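Local coordinates for protein insulinase family protease (PDB 3GO9) that is a predicted insulinase-family (peptidase family M16) protein of Yersinia pestis whose proteolytic activity is uncertain, at residues Q16-Q21 and Q412-A417. Numbering follows the deposited sequence.
Sequences QAEALQ and QKLRQA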
loop_
_atom_site.group_PDB
_atom_site.type_symbol
_atom_site.label_atom_id
_atom_site.label_comp_id
_atom_site.label_asym_id
_atom_site.label_seq_id
_atom_site.Cartn_x
_atom_site.Cartn_y
_atom_site.Cartn_z
ATOM N N GLN A 16 -6.913 23.020 23.844
ATOM C CA GLN A 16 -7.295 22.546 22.522
ATOM C C GLN A 16 -6.066 22.233 21.630
ATOM O O GLN A 16 -4.956 22.718 21.849
ATOM C CB GLN A 16 -8.258 23.569 21.866
ATOM C CG GLN A 16 -9.551 23.768 22.699
ATOM C CD GLN A 16 -10.657 22.699 22.468
ATOM O OE1 GLN A 16 -11.694 22.682 23.177
ATOM N NE2 GLN A 16 -10.444 21.819 21.481
ATOM N N ALA A 17 -6.262 21.359 20.667
ATOM C CA ALA A 17 -5.262 21.136 19.625
ATOM C C ALA A 17 -5.692 21.781 18.313
ATOM O O ALA A 17 -6.869 21.955 18.030
ATOM C CB ALA A 17 -5.039 19.666 19.459
ATOM N N GLU A 18 -4.723 22.169 17.485
ATOM C CA GLU A 18 -5.024 22.721 16.198
ATOM C C GLU A 18 -5.636 21.641 15.292
ATOM O O GLU A 18 -5.376 20.439 15.500
ATOM C CB GLU A 18 -3.752 23.246 15.529
ATOM C CG GLU A 18 -2.726 22.179 15.272
ATOM C CD GLU A 18 -1.334 22.732 15.198
ATOM O OE1 GLU A 18 -0.887 23.065 14.075
ATOM O OE2 GLU A 18 -0.702 22.866 16.261
ATOM N N ALA A 19 -6.373 22.100 14.283
ATOM C CA ALA A 19 -6.875 21.267 13.225
ATOM C C ALA A 19 -5.680 20.741 12.385
ATOM O O ALA A 19 -4.784 21.508 12.049
ATOM C CB ALA A 19 -7.793 22.009 12.328
ATOM N N LEU A 20 -5.716 19.471 12.010
ATOM C CA LEU A 20 -4.749 18.997 11.016
ATOM C C LEU A 20 -4.985 19.675 9.669
ATOM O O LEU A 20 -6.137 19.884 9.274
ATOM C CB LEU A 20 -4.824 17.476 10.830
ATOM C CG LEU A 20 -4.530 16.655 12.070
ATOM C CD1 LEU A 20 -4.744 15.163 11.718
ATOM C CD2 LEU A 20 -3.117 16.911 12.594
ATOM N N GLN A 21 -3.897 20.013 8.980
ATOM C CA GLN A 21 -3.888 20.710 7.708
ATOM C C GLN A 21 -3.515 19.725 6.598
ATOM O O GLN A 21 -2.378 19.278 6.538
ATOM C CB GLN A 21 -2.789 21.806 7.720
ATOM C CG GLN A 21 -2.967 22.949 8.687
ATOM C CD GLN A 21 -1.745 23.864 8.707
ATOM O OE1 GLN A 21 -1.014 23.961 7.707
ATOM N NE2 GLN A 21 -1.494 24.511 9.859
ATOM N N GLN A 412 6.309 18.894 11.016
ATOM C CA GLN A 412 7.540 19.128 11.757
ATOM C C GLN A 412 7.253 19.604 13.199
ATOM O O GLN A 412 7.863 19.139 14.173
ATOM C CB GLN A 412 8.346 20.156 10.974
ATOM C CG GLN A 412 9.669 20.472 11.549
ATOM C CD GLN A 412 10.388 21.506 10.666
ATOM O OE1 GLN A 412 11.573 21.381 10.388
ATOM N NE2 GLN A 412 9.640 22.504 10.188
ATOM N N LYS A 413 6.304 20.517 13.337
ATOM C CA LYS A 413 5.924 21.048 14.596
ATOM C C LYS A 413 5.266 19.979 15.494
ATOM O O LYS A 413 5.631 19.802 16.672
ATOM C CB LYS A 413 4.975 22.226 14.405
ATOM C CG LYS A 413 4.456 22.846 15.658
ATOM C CD LYS A 413 3.440 23.898 15.370
ATOM C CE LYS A 413 2.136 23.341 14.887
ATOM N NZ LYS A 413 1.279 24.442 14.356
ATOM N N LEU A 414 4.269 19.293 14.955
ATOM C CA LEU A 414 3.592 18.269 15.753
ATOM C C LEU A 414 4.519 17.114 16.143
ATOM O O LEU A 414 4.463 16.619 17.282
ATOM C CB LEU A 414 2.345 17.780 15.022
ATOM C CG LEU A 414 1.228 18.823 14.858
ATOM C CD1 LEU A 414 -0.008 18.183 14.092
ATOM C CD2 LEU A 414 0.705 19.368 16.159
ATOM N N ARG A 415 5.382 16.674 15.223
ATOM C CA ARG A 415 6.312 15.567 15.480
ATOM C C ARG A 415 7.351 16.001 16.524
ATOM O O ARG A 415 7.675 15.235 17.446
ATOM C CB ARG A 415 7.040 15.161 14.183
ATOM C CG ARG A 415 8.000 13.952 14.352
ATOM C CD ARG A 415 7.278 12.710 14.530
ATOM N NE ARG A 415 8.213 11.607 14.624
ATOM C CZ ARG A 415 7.878 10.348 14.878
ATOM N NH1 ARG A 415 6.625 9.981 15.103
ATOM N NH2 ARG A 415 8.831 9.439 14.902
ATOM N N GLN A 416 7.874 17.227 16.397
ATOM C CA GLN A 416 8.777 17.747 17.442
ATOM C C GLN A 416 8.099 17.719 18.810
ATOM O O GLN A 416 8.704 17.377 19.820
ATOM C CB GLN A 416 9.309 19.161 17.177
ATOM C CG GLN A 416 10.452 19.571 18.121
ATOM C CD GLN A 416 11.661 18.584 18.053
ATOM O OE1 GLN A 416 12.430 18.605 17.088
ATOM N NE2 GLN A 416 11.786 17.701 19.048
ATOM N N ALA A 417 6.865 18.163 18.888
ATOM C CA ALA A 417 6.202 18.215 20.175
ATOM C C ALA A 417 5.976 16.813 20.716
ATOM O O ALA A 417 6.131 16.586 21.938
ATOM C CB ALA A 417 4.894 18.986 20.075
#
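E18 and K413 approach each other from opposite directions at the protein surface, the carboxylate reaching from the extended segment 16-21 and the ammonium from helix 408-421. Followed outward, the K413 side chain leaves CB on the helix face turned to the loop. Its CG stands opposite the backbone N (chi1 178°), which sends the chain away from the helix, and a single bend about CG-CD (chi3 72°) brings the end round to the carboxylate. CB and CG only carry the chain across, and CD comes to about 4.4 Å from E18 OE2. Close contact begins at CE, 3.1 Å from E18 OE1, and NZ completes a salt bridge at 2.6 Å from the same OE1, taken on its syn lone pair. The second oxygen, OE2, stays 3.2 Å from NZ, so the ammonium is clearly closer to one oxygen. E18 OE2 also lies 3.8 Å from L414 CD2, a methyl beside the charged pair. The other methyl of that leucine, CD1, packs 3.7 Å from L20 CD2, and both leucines rest on L286 of helix 283-309. Q410 NE2 gives E18 OE1 a second donor and also bonds A19 O, tying the loop to the first turn of helix 408-421. With two donors on OE1, the carboxylate is probably ionised, and a surface ion pair, beside the L20-L414 contact, joins the loop before strand 26-30 to helix 408-421.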